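Local coordinates for AztD protein (Citrobacter koseri, PDB 6CMK), which acts as a periplasmic zinc chaperone, binding zinc ions and handing one directly to the solute-binding protein AztC of the AztABCD zinc transport system, at residues L70-E74 with F127-Q131; F80-G84 with K123-F127; P116-T120 with A144-G148; K133-D139 with H168-P174. One frame throughout, in Å; residues are numbered along the deposited sequence.

Interaction 1 of 4, residues L70-E74 with F127-Q131; sequences LSRSE and FVERQ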
loop_
_atom_site.group_PDB
_atom_site.type_symbol
_atom_site.label_atom_id
_atom_site.label_comp_id
_atom_site.label_asym_id
_atom_site.label_seq_id
_atom_site.Cartn_x
_atom_site.Cartn_y
_atom_site.Cartn_z
ATOM N N LEU B 70 5.310 -10.200 -20.590
ATOM C CA LEU B 70 4.304 -10.078 -19.544
ATOM C C LEU B 70 4.616 -8.927 -18.605
ATOM O O LEU B 70 5.774 -8.701 -18.237
ATOM C CB LEU B 70 4.185 -11.380 -18.727
ATOM C CG LEU B 70 3.727 -12.617 -19.501
ATOM C CD1 LEU B 70 3.765 -13.853 -18.628
ATOM C CD2 LEU B 70 2.330 -12.424 -20.039
ATOM N N SER B 71 3.559 -8.217 -18.204
ATOM C CA SER B 71 3.641 -7.180 -17.190
ATOM C C SER B 71 2.450 -7.307 -16.252
ATOM O O SER B 71 1.340 -7.642 -16.676
ATOM C CB SER B 71 3.651 -5.770 -17.800
ATOM O OG SER B 71 4.823 -5.522 -18.552
ATOM N N ARG B 72 2.682 -7.010 -14.978
ATOM C CA ARG B 72 1.613 -6.962 -13.995
ATOM C C ARG B 72 1.315 -5.520 -13.625
ATOM O O ARG B 72 2.172 -4.643 -13.718
ATOM C CB ARG B 72 1.968 -7.739 -12.720
ATOM C CG ARG B 72 3.216 -7.250 -11.998
ATOM C CD ARG B 72 3.261 -7.734 -10.551
ATOM N NE ARG B 72 2.346 -6.981 -9.688
ATOM C CZ ARG B 72 2.137 -7.263 -8.404
ATOM N NH1 ARG B 72 2.763 -8.282 -7.830
ATOM N NH2 ARG B 72 1.308 -6.523 -7.683
ATOM N N SER B 73 0.082 -5.295 -13.183
ATOM C CA SER B 73 -0.287 -4.015 -12.607
ATOM C C SER B 73 0.225 -3.923 -11.177
ATOM O O SER B 73 0.531 -4.930 -10.536
ATOM C CB SER B 73 -1.800 -3.834 -12.604
ATOM O OG SER B 73 -2.388 -4.733 -11.682
ATOM N N GLU B 74 0.307 -2.692 -10.677
ATOM C CA GLU B 74 0.690 -2.497 -9.280
ATOM C C GLU B 74 -0.283 -3.190 -8.332
ATOM O O GLU B 74 0.141 -3.815 -7.349
ATOM C CB GLU B 74 0.781 -1.003 -8.968
ATOM C CG GLU B 74 1.957 -0.322 -9.635
ATOM C CD GLU B 74 2.199 1.090 -9.162
ATOM O OE1 GLU B 74 1.223 1.796 -8.809
ATOM O OE2 GLU B 74 3.385 1.494 -9.149
ATOM N N PHE B 127 5.261 -1.258 -21.973
ATOM C CA PHE B 127 4.052 -1.121 -21.178
ATOM C C PHE B 127 4.442 -0.489 -19.851
ATOM O O PHE B 127 5.422 -0.908 -19.230
ATOM C CB PHE B 127 3.412 -2.495 -20.963
ATOM C CG PHE B 127 2.299 -2.512 -19.960
ATOM C CD1 PHE B 127 2.565 -2.630 -18.602
ATOM C CD2 PHE B 127 0.977 -2.464 -20.376
ATOM C CE1 PHE B 127 1.533 -2.657 -17.690
ATOM C CE2 PHE B 127 -0.055 -2.502 -19.456
ATOM C CZ PHE B 127 0.224 -2.601 -18.117
ATOM N N VAL B 128 3.698 0.533 -19.433
ATOM C CA VAL B 128 3.893 1.152 -18.124
ATOM C C VAL B 128 2.536 1.315 -17.465
ATOM O O VAL B 128 1.621 1.902 -18.052
ATOM C CB VAL B 128 4.595 2.521 -18.209
ATOM C CG1 VAL B 128 4.749 3.104 -16.800
ATOM C CG2 VAL B 128 5.950 2.418 -18.872
ATOM N N GLU B 129 2.413 0.820 -16.238
ATOM C CA GLU B 129 1.224 1.039 -15.430
ATOM C C GLU B 129 1.641 1.586 -14.075
ATOM O O GLU B 129 2.666 1.178 -13.515
ATOM C CB GLU B 129 0.416 -0.247 -15.267
ATOM C CG GLU B 129 -0.871 -0.096 -14.472
ATOM C CD GLU B 129 -0.666 -0.221 -12.974
ATOM O OE1 GLU B 129 0.357 -0.811 -12.556
ATOM O OE2 GLU B 129 -1.550 0.239 -12.219
ATOM N N ARG B 130 0.871 2.543 -13.567
ATOM C CA ARG B 130 1.087 3.018 -12.207
ATOM C C ARG B 130 -0.212 3.596 -11.676
ATOM O O ARG B 130 -0.895 4.349 -12.370
ATOM C CB ARG B 130 2.216 4.059 -12.136
ATOM C CG ARG B 130 2.155 5.162 -13.190
ATOM C CD ARG B 130 3.389 6.069 -13.114
ATOM N NE ARG B 130 3.519 6.692 -11.797
ATOM C CZ ARG B 130 2.811 7.740 -11.378
ATOM N NH1 ARG B 130 1.923 8.296 -12.169
ATOM N NH2 ARG B 130 2.988 8.223 -10.161
ATOM N N GLN B 131 -0.561 3.212 -10.444
ATOM C CA GLN B 131 -1.755 3.735 -9.769
ATOM C C GLN B 131 -3.031 3.487 -10.574
ATOM O O GLN B 131 -4.017 4.220 -10.443
ATOM C CB GLN B 131 -1.589 5.219 -9.459
ATOM C CG GLN B 131 -0.323 5.509 -8.682
ATOM C CD GLN B 131 -0.118 6.979 -8.422
ATOM O OE1 GLN B 131 -0.456 7.834 -9.249
ATOM N NE2 GLN B 131 0.451 7.284 -7.272
HETATM O O HOH W 1 6.028 -3.021 -17.886
HETATM O O HOH W 2 2.812 -2.038 -13.143
#
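Glu129 and Glu74 each send a carboxylate oxygen to a backbone N-H on the opposite segment. Glu74 N donates to Glu129 OE1 at 2.7 Å, with an N-H...O angle of 156°. In return Gln131 N donates to Glu74 OE1 at 2.8 Å. Both oxygens are met from above their carboxylate planes. The Glu129 chain bends about its CB-CG bond (chi2 -86°), which turns its OE1 to the amide of Glu74. Its other oxygen, OE2, takes the N-H of Gly132, so both carboxylate oxygens accept a backbone N-H. One water lies between Arg72 O and Glu129 OE1, 2.8 Å from the latter. A second water bridges Ser71 OG and Phe127 O, to which it donates at 2.6 Å. Packing is slight beside these bonds. Ser71 CB sits 3.4 Å from Phe127 CD1, obliquely placed against the ring. Ser73 turns its hydroxyl elsewhere, to Glu149 OE2. The two strands run nearly parallel, their short axes 8.1 Å apart at closest, and no backbone-to-backbone bond joins them. They are the first strands of two successive sheets of the beta propeller. Strand 78-83 flanks 69-72, and strand 133-138 flanks 124-130.

Interaction 2 of 4, residues F80-G84 with K123-F127; sequences FAIQG and KPGHF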
loop_
_atom_site.group_PDB
_atom_site.type_symbol
_atom_site.label_atom_id
_atom_site.label_comp_id
_atom_site.label_asym_id
_atom_site.label_seq_id
_atom_site.Cartn_x
_atom_site.Cartn_y
_atom_site.Cartn_z
ATOM N N PHE B 80 -0.877 -8.106 -18.276
ATOM C CA PHE B 80 -0.924 -7.742 -19.686
ATOM C C PHE B 80 0.107 -8.550 -20.458
ATOM O O PHE B 80 1.238 -8.734 -20.003
ATOM C CB PHE B 80 -0.706 -6.239 -19.863
ATOM C CG PHE B 80 -1.857 -5.420 -19.348
ATOM C CD1 PHE B 80 -1.968 -5.137 -18.005
ATOM C CD2 PHE B 80 -2.845 -4.970 -20.202
ATOM C CE1 PHE B 80 -3.040 -4.395 -17.521
ATOM C CE2 PHE B 80 -3.917 -4.232 -19.727
ATOM C CZ PHE B 80 -4.009 -3.947 -18.382
ATOM N N ALA B 81 -0.315 -9.055 -21.612
ATOM C CA ALA B 81 0.491 -9.942 -22.444
ATOM C C ALA B 81 0.733 -9.218 -23.766
ATOM O O ALA B 81 -0.151 -9.167 -24.632
ATOM C CB ALA B 81 -0.207 -11.285 -22.640
ATOM N N ILE B 82 1.921 -8.642 -23.900
ATOM C CA ILE B 82 2.279 -7.824 -25.048
ATOM C C ILE B 82 2.846 -8.750 -26.118
ATOM O O ILE B 82 3.843 -9.446 -25.884
ATOM C CB ILE B 82 3.290 -6.732 -24.658
ATOM C CG1 ILE B 82 2.659 -5.666 -23.751
ATOM C CG2 ILE B 82 3.818 -6.029 -25.906
ATOM C CD1 ILE B 82 2.433 -6.055 -22.293
ATOM N N GLN B 83 2.223 -8.744 -27.298
ATOM C CA GLN B 83 2.570 -9.643 -28.400
ATOM C C GLN B 83 3.051 -8.807 -29.585
ATOM O O GLN B 83 2.290 -8.491 -30.500
ATOM C CB GLN B 83 1.367 -10.504 -28.746
ATOM C CG GLN B 83 0.900 -11.361 -27.576
ATOM C CD GLN B 83 -0.579 -11.666 -27.616
ATOM O OE1 GLN B 83 -1.060 -12.325 -28.527
ATOM N NE2 GLN B 83 -1.315 -11.171 -26.621
ATOM N N GLY B 84 4.338 -8.465 -29.567
ATOM C CA GLY B 84 4.862 -7.516 -30.538
ATOM C C GLY B 84 4.650 -7.953 -31.972
ATOM O O GLY B 84 4.257 -7.148 -32.821
ATOM N N LYS B 123 3.301 -3.411 -33.738
ATOM C CA LYS B 123 4.472 -3.639 -32.889
ATOM C C LYS B 123 4.321 -3.058 -31.483
ATOM O O LYS B 123 5.090 -2.167 -31.089
ATOM C CB LYS B 123 5.727 -3.060 -33.555
ATOM C CG LYS B 123 6.276 -3.935 -34.677
ATOM C CD LYS B 123 7.504 -3.318 -35.340
ATOM C CE LYS B 123 7.165 -2.684 -36.682
ATOM N NZ LYS B 123 6.690 -3.686 -37.680
ATOM N N PRO B 124 3.373 -3.539 -30.683
ATOM C CA PRO B 124 3.311 -3.072 -29.295
ATOM C C PRO B 124 4.649 -3.297 -28.609
ATOM O O PRO B 124 5.303 -4.327 -28.801
ATOM C CB PRO B 124 2.188 -3.911 -28.677
ATOM C CG PRO B 124 2.049 -5.090 -29.554
ATOM C CD PRO B 124 2.392 -4.605 -30.944
ATOM N N GLY B 125 5.077 -2.289 -27.858
ATOM C CA GLY B 125 6.347 -2.327 -27.171
ATOM C C GLY B 125 6.182 -2.107 -25.685
ATOM O O GLY B 125 5.489 -2.880 -25.024
ATOM N N HIS B 126 6.773 -1.035 -25.159
ATOM C CA HIS B 126 6.860 -0.862 -23.714
ATOM C C HIS B 126 5.503 -0.583 -23.086
ATOM O O HIS B 126 4.703 0.207 -23.589
ATOM C CB HIS B 126 7.837 0.257 -23.370
ATOM C CG HIS B 126 9.270 -0.156 -23.494
ATOM N ND1 HIS B 126 10.097 -0.309 -22.403
ATOM C CD2 HIS B 126 10.012 -0.486 -24.578
ATOM C CE1 HIS B 126 11.292 -0.697 -22.810
ATOM N NE2 HIS B 126 11.267 -0.812 -24.126
ATOM N N PHE B 127 5.261 -1.258 -21.973
ATOM C CA PHE B 127 4.052 -1.121 -21.178
ATOM C C PHE B 127 4.442 -0.489 -19.851
ATOM O O PHE B 127 5.422 -0.908 -19.230
ATOM C CB PHE B 127 3.412 -2.495 -20.963
ATOM C CG PHE B 127 2.299 -2.512 -19.960
ATOM C CD1 PHE B 127 2.565 -2.630 -18.602
ATOM C CD2 PHE B 127 0.977 -2.464 -20.376
ATOM C CE1 PHE B 127 1.533 -2.657 -17.690
ATOM C CE2 PHE B 127 -0.055 -2.502 -19.456
ATOM C CZ PHE B 127 0.224 -2.601 -18.117
HETATM O O HOH W 3 2.954 -5.952 -34.979
#
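Strands 80-83 and 124-127 run at 144° to each other, and their short axes come no closer than 6.7 Å. No direct hydrogen bond links them. The segments draw together at one end, where Lys123 CA makes a CA-H...O contact with Gly84 O at 3.5 Å. A water joins the same carbonyl to Lys123 N, accepting from the amide and donating to Gly84 O. Side chains fill the wider part. The Phe80 and Phe127 rings meet obliquely, with planes at 32° and centroids 4.7 Å apart. Phe127 CE2 lies over one face of Phe80, while Phe127 CZ is 3.4 Å from Phe80 CD1. Phe80 CB in turn stands over the face of Phe127 in a CH-pi contact. Ile82 splits its two branches between partners. Ile82 CG2, anti to the backbone N, packs on Pro124 CB at 3.8 Å. The other branch ends in Ile82 CD1, 3.9 Å from Phe127 CB. Pro124 CG also lies 3.5 Å from Gln83 O. Between Pro124 and Phe127 lies His126, which binds zinc with His169 and His216. The strand thus turns apolar groups to this contact and His126 away from it. Ile134 and Gln136 of strand 133-138 touch Phe127, while Thr91 and Val89 of strand 88-100 pack on Phe80 and Ile82. The contact therefore joins two consecutive sheets of the propeller.

Interaction 3 of 4, residues P116-T120 with A144-G148; sequences PLELT and AQILG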
loop_
_atom_site.group_PDB
_atom_site.type_symbol
_atom_site.label_atom_id
_atom_site.label_comp_id
_atom_site.label_asym_id
_atom_site.label_seq_id
_atom_site.Cartn_x
_atom_site.Cartn_y
_atom_site.Cartn_z
ATOM N N PRO B 116 -11.937 -9.255 -22.038
ATOM C CA PRO B 116 -12.213 -8.865 -23.429
ATOM C C PRO B 116 -11.325 -7.741 -23.932
ATOM O O PRO B 116 -11.212 -7.573 -25.155
ATOM C CB PRO B 116 -13.688 -8.438 -23.391
ATOM C CG PRO B 116 -13.933 -8.044 -21.973
ATOM C CD PRO B 116 -13.068 -8.952 -21.141
ATOM N N LEU B 117 -10.703 -6.968 -23.043
ATOM C CA LEU B 117 -9.867 -5.860 -23.481
ATOM C C LEU B 117 -8.678 -6.369 -24.279
ATOM O O LEU B 117 -7.859 -7.146 -23.770
ATOM C CB LEU B 117 -9.368 -5.040 -22.293
ATOM C CG LEU B 117 -8.385 -3.931 -22.706
ATOM C CD1 LEU B 117 -9.126 -2.824 -23.418
ATOM C CD2 LEU B 117 -7.673 -3.350 -21.521
ATOM N N GLU B 118 -8.576 -5.893 -25.515
ATOM C CA GLU B 118 -7.381 -6.032 -26.332
ATOM C C GLU B 118 -6.972 -4.652 -26.816
ATOM O O GLU B 118 -7.825 -3.829 -27.157
ATOM C CB GLU B 118 -7.606 -6.928 -27.545
ATOM C CG GLU B 118 -7.862 -8.385 -27.249
ATOM C CD GLU B 118 -7.931 -9.205 -28.525
ATOM O OE1 GLU B 118 -8.009 -8.598 -29.614
ATOM O OE2 GLU B 118 -7.897 -10.448 -28.442
ATOM N N LEU B 119 -5.670 -4.407 -26.846
ATOM C CA LEU B 119 -5.102 -3.214 -27.455
ATOM C C LEU B 119 -4.414 -3.631 -28.743
ATOM O O LEU B 119 -3.545 -4.506 -28.722
ATOM C CB LEU B 119 -4.092 -2.541 -26.525
ATOM C CG LEU B 119 -4.536 -2.351 -25.076
ATOM C CD1 LEU B 119 -3.405 -1.753 -24.260
ATOM C CD2 LEU B 119 -5.777 -1.474 -25.033
ATOM N N THR B 120 -4.777 -2.994 -29.852
ATOM C CA THR B 120 -4.227 -3.372 -31.144
ATOM C C THR B 120 -3.482 -2.214 -31.783
ATOM O O THR B 120 -3.860 -1.046 -31.638
ATOM C CB THR B 120 -5.319 -3.870 -32.089
ATOM O OG1 THR B 120 -6.246 -2.810 -32.349
ATOM C CG2 THR B 120 -6.047 -5.042 -31.459
ATOM N N ALA B 144 0.467 6.534 -28.706
ATOM C CA ALA B 144 0.396 5.579 -27.610
ATOM C C ALA B 144 -1.031 5.531 -27.082
ATOM O O ALA B 144 -1.822 6.442 -27.308
ATOM C CB ALA B 144 1.364 5.960 -26.487
ATOM N N GLN B 145 -1.359 4.449 -26.376
ATOM C CA GLN B 145 -2.719 4.230 -25.898
ATOM C C GLN B 145 -2.737 4.302 -24.380
ATOM O O GLN B 145 -2.000 3.576 -23.713
ATOM C CB GLN B 145 -3.259 2.894 -26.392
ATOM C CG GLN B 145 -3.383 2.864 -27.905
ATOM C CD GLN B 145 -3.959 1.571 -28.438
ATOM O OE1 GLN B 145 -4.669 0.848 -27.740
ATOM N NE2 GLN B 145 -3.659 1.278 -29.688
ATOM N N ILE B 146 -3.557 5.198 -23.843
ATOM C CA ILE B 146 -3.673 5.399 -22.402
ATOM C C ILE B 146 -5.059 4.949 -21.961
ATOM O O ILE B 146 -6.063 5.250 -22.614
ATOM C CB ILE B 146 -3.401 6.870 -22.014
ATOM C CG1 ILE B 146 -1.897 7.173 -22.071
ATOM C CG2 ILE B 146 -3.861 7.169 -20.594
ATOM C CD1 ILE B 146 -1.338 7.336 -23.461
ATOM N N LEU B 147 -5.112 4.230 -20.845
ATOM C CA LEU B 147 -6.365 3.696 -20.338
ATOM C C LEU B 147 -6.213 3.486 -18.839
ATOM O O LEU B 147 -5.220 3.899 -18.236
ATOM C CB LEU B 147 -6.750 2.411 -21.062
ATOM C CG LEU B 147 -5.717 1.288 -21.072
ATOM C CD1 LEU B 147 -6.460 -0.014 -21.156
ATOM C CD2 LEU B 147 -4.743 1.424 -22.244
ATOM N N GLY B 148 -7.228 2.873 -18.235
ATOM C CA GLY B 148 -7.249 2.682 -16.799
ATOM C C GLY B 148 -7.666 1.277 -16.421
ATOM O O GLY B 148 -8.510 0.668 -17.066
HETATM O O HOH W 4 -6.466 -0.698 -29.185
#
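Two leucine pairs make the apolar half of this contact. Leu117 and Leu147 reach toward each other tip to tip, with Leu117 CD2 3.6 Å from Leu147 CD1. Leu119 passes Leu147 at a slant, its CD1 4.0 Å from Leu147 CD2. The Leu147 side chain starts between its own backbone N and carbonyl carbon (chi1 55°); its CD1 lies nearest Leu117 and its CD2 nearest Leu119. The polar half belongs to Gln145. Its extended chain slides past Leu119 in the opposite direction and brings the amide to the backbone of Thr120. Gln145 NE2 donates to Thr120 O at 3.0 Å, with an N-H...O angle of 149°. The carbonyl oxygen lies in the amide plane, but NE2 stands above the plane of that carbonyl. On the other side of the amide, Gln145 OE1 accepts from a water at 2.8 Å, and this water accepts from Thr120 N. Leu119 CB and CD2 lie close beside OE1. Val152 of helix 149-153 and Ile159 pack on the leucines. With both ends of its amide bonded, the buried Gln145 side chain is held in orientation. The strands of two neighbouring propeller sheets are thus joined by leucine packing, and one glutamine ties the Thr120 end.

Interaction 4 of 4, residues K133-D139 with H168-P174; sequences KIAQWFD and HHGVAVP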
loop_
_atom_site.group_PDB
_atom_site.type_symbol
_atom_site.label_atom_id
_atom_site.label_comp_id
_atom_site.label_asym_id
_atom_site.label_seq_id
_atom_site.Cartn_x
_atom_site.Cartn_y
_atom_site.Cartn_z
ATOM N N LYS B 133 -3.259 3.722 -13.780
ATOM C CA LYS B 133 -3.121 4.353 -15.088
ATOM C C LYS B 133 -2.205 3.503 -15.951
ATOM O O LYS B 133 -1.155 3.053 -15.488
ATOM C CB LYS B 133 -2.538 5.757 -14.952
ATOM C CG LYS B 133 -3.340 6.706 -14.057
ATOM C CD LYS B 133 -2.656 8.059 -13.969
ATOM C CE LYS B 133 -1.579 8.078 -12.878
ATOM N NZ LYS B 133 -2.194 8.240 -11.524
ATOM N N ILE B 134 -2.588 3.307 -17.218
ATOM C CA ILE B 134 -1.876 2.404 -18.127
ATOM C C ILE B 134 -1.460 3.185 -19.362
ATOM O O ILE B 134 -2.268 3.917 -19.935
ATOM C CB ILE B 134 -2.755 1.201 -18.547
ATOM C CG1 ILE B 134 -3.095 0.305 -17.354
ATOM C CG2 ILE B 134 -2.094 0.382 -19.668
ATOM C CD1 ILE B 134 -4.379 -0.467 -17.558
ATOM N N ALA B 135 -0.216 3.001 -19.800
ATOM C CA ALA B 135 0.236 3.530 -21.082
ATOM C C ALA B 135 0.885 2.400 -21.852
ATOM O O ALA B 135 1.879 1.836 -21.394
ATOM C CB ALA B 135 1.229 4.685 -20.905
ATOM N N GLN B 136 0.328 2.073 -23.020
ATOM C CA GLN B 136 0.879 1.051 -23.899
ATOM C C GLN B 136 1.482 1.733 -25.122
ATOM O O GLN B 136 0.785 2.470 -25.832
ATOM C CB GLN B 136 -0.197 0.040 -24.305
ATOM C CG GLN B 136 0.275 -1.006 -25.313
ATOM C CD GLN B 136 1.326 -1.912 -24.709
ATOM O OE1 GLN B 136 1.081 -2.562 -23.691
ATOM N NE2 GLN B 136 2.498 -1.954 -25.319
ATOM N N TRP B 137 2.770 1.497 -25.354
ATOM C CA TRP B 137 3.467 2.011 -26.525
ATOM C C TRP B 137 3.313 1.065 -27.707
ATOM O O TRP B 137 3.267 -0.159 -27.549
ATOM C CB TRP B 137 4.951 2.202 -26.220
ATOM C CG TRP B 137 5.668 3.033 -27.233
ATOM C CD1 TRP B 137 6.293 2.602 -28.370
ATOM C CD2 TRP B 137 5.836 4.448 -27.190
ATOM N NE1 TRP B 137 6.838 3.676 -29.044
ATOM C CE2 TRP B 137 6.568 4.820 -28.336
ATOM C CE3 TRP B 137 5.432 5.444 -26.291
ATOM C CZ2 TRP B 137 6.910 6.140 -28.602
ATOM C CZ3 TRP B 137 5.771 6.762 -26.566
ATOM C CH2 TRP B 137 6.510 7.092 -27.708
ATOM N N PHE B 138 3.245 1.646 -28.906
ATOM C CA PHE B 138 3.235 0.879 -30.150
ATOM C C PHE B 138 4.338 1.427 -31.045
ATOM O O PHE B 138 4.253 2.569 -31.507
ATOM C CB PHE B 138 1.872 0.949 -30.852
ATOM C CG PHE B 138 0.792 0.187 -30.141
ATOM C CD1 PHE B 138 0.083 0.780 -29.112
ATOM C CD2 PHE B 138 0.496 -1.119 -30.490
ATOM C CE1 PHE B 138 -0.905 0.086 -28.443
ATOM C CE2 PHE B 138 -0.493 -1.819 -29.833
ATOM C CZ PHE B 138 -1.195 -1.213 -28.799
ATOM N N ASP B 139 5.365 0.609 -31.284
ATOM C CA ASP B 139 6.532 1.037 -32.046
ATOM C C ASP B 139 6.197 1.422 -33.481
ATOM O O ASP B 139 6.951 2.188 -34.092
ATOM C CB ASP B 139 7.582 -0.072 -32.063
ATOM C CG ASP B 139 8.251 -0.280 -30.714
ATOM O OD1 ASP B 139 8.011 0.506 -29.771
ATOM O OD2 ASP B 139 9.030 -1.249 -30.601
ATOM N N HIS B 168 8.383 5.362 -33.238
ATOM C CA HIS B 168 9.736 5.010 -32.833
ATOM C C HIS B 168 9.643 4.025 -31.683
ATOM O O HIS B 168 8.562 3.780 -31.140
ATOM C CB HIS B 168 10.559 6.248 -32.453
ATOM C CG HIS B 168 10.046 6.995 -31.257
ATOM N ND1 HIS B 168 8.989 7.878 -31.328
ATOM C CD2 HIS B 168 10.478 7.029 -29.975
ATOM C CE1 HIS B 168 8.780 8.408 -30.137
ATOM N NE2 HIS B 168 9.668 7.909 -29.297
ATOM N N HIS B 169 10.790 3.437 -31.337
ATOM C CA HIS B 169 10.879 2.563 -30.169
ATOM C C HIS B 169 11.010 3.447 -28.947
ATOM O O HIS B 169 12.105 3.870 -28.571
ATOM C CB HIS B 169 12.057 1.604 -30.258
ATOM C CG HIS B 169 12.100 0.624 -29.129
ATOM N ND1 HIS B 169 11.145 -0.358 -28.963
ATOM C CD2 HIS B 169 12.950 0.503 -28.081
ATOM C CE1 HIS B 169 11.421 -1.056 -27.876
ATOM N NE2 HIS B 169 12.509 -0.553 -27.321
ATOM N N GLY B 170 9.879 3.708 -28.303
ATOM C CA GLY B 170 9.848 4.666 -27.228
ATOM C C GLY B 170 9.140 4.163 -25.991
ATOM O O GLY B 170 8.971 2.951 -25.796
ATOM N N VAL B 171 8.731 5.101 -25.142
ATOM C CA VAL B 171 8.054 4.771 -23.900
ATOM C C VAL B 171 7.148 5.930 -23.522
ATOM O O VAL B 171 7.473 7.097 -23.752
ATOM C CB VAL B 171 9.081 4.451 -22.789
ATOM C CG1 VAL B 171 10.042 5.613 -22.605
ATOM C CG2 VAL B 171 8.373 4.099 -21.481
ATOM N N ALA B 172 6.005 5.592 -22.926
ATOM C CA ALA B 172 5.054 6.559 -22.409
ATOM C C ALA B 172 4.788 6.232 -20.951
ATOM O O ALA B 172 4.534 5.073 -20.610
ATOM C CB ALA B 172 3.738 6.531 -23.191
ATOM N N VAL B 173 4.819 7.254 -20.108
ATOM C CA VAL B 173 4.605 7.095 -18.679
ATOM C C VAL B 173 3.324 7.842 -18.320
ATOM O O VAL B 173 3.220 9.046 -18.581
ATOM C CB VAL B 173 5.794 7.625 -17.863
ATOM C CG1 VAL B 173 5.593 7.303 -16.392
ATOM C CG2 VAL B 173 7.098 7.034 -18.378
ATOM N N PRO B 174 2.311 7.174 -17.725
ATOM C CA PRO B 174 1.027 7.843 -17.500
ATOM C C PRO B 174 0.964 8.593 -16.177
ATOM O O PRO B 174 1.361 8.065 -15.128
ATOM C CB PRO B 174 0.035 6.680 -17.543
ATOM C CG PRO B 174 0.799 5.534 -16.943
ATOM C CD PRO B 174 2.253 5.745 -17.346
HETATM O O HOH W 5 5.629 5.011 -31.672
HETATM O O HOH W 6 8.485 0.452 -27.043
#
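Trp137 and His169 each donate to the opposite segment, where two consecutive antiparallel sheets of the beta propeller meet near a zinc site. Trp137 CG points opposite to its backbone N (chi1 -166°), which carries the indole to the loop 168-171. Trp137 NE1 donates to His168 O at 2.7 Å, with an N-H...O angle of 164°. The acceptor lies at the indole edge, in the ring plane. His169 ND1 donates to Asp139 OD2 at 2.8 Å, also in its ring plane, although the carboxylate is met from above. This second-shell bond probably fixes the rotation of His169, whose NE2 binds zinc together with His126 and His216. Asp139 OD1 accepts from a water that also donates to Gly170 O. Another water accepts from His168 N at a long 3.2 Å and also lies close to Phe138 O. His168 ND1 bonds to Ala166 O and NE2 to Ser182 OG. Lys133 NZ forms a salt bridge with Asp176 and bonds to Gln131 OE1. Gln136 NE2 donates to Trp137 O. Gly170 CA makes a CH-pi contact over one face, 3.8 Å from the centroid of the five-membered ring of Trp137. The benzene edge of Trp137 meets the face of His168 in an offset edge-to-face pair, planes at 70°. Ala135 CB packs on Ala172 CB and Pro174 CD, both at 3.9 Å. Pro174 CG rests 3.5 Å from Lys133 O.

How the interactions relate
All four contacts join neighbouring sheets of the propeller, and all use the sheet of strands 124-130, 133-138, 143-148 and 160-163. Interactions 1, 2 and 3 tie it to the preceding sheet; interaction 4 ties it to the following one. Interactions 1 and 2 share Phe127 and strand 124-130. Interactions 3 and 4 are the buried ones, while 1 and 2 are partly buried. Interaction 1, nearest the chain centre, relies on carboxylates and water. Interaction 2 is mainly apolar, and interaction 3, farthest out, adds one side-chain amide hydrogen bond to leucines. Interaction 4 combines an indole and an imidazole donor with ring packing. Interactions 2 and 4 supply His126 and His169 to the same zinc ion.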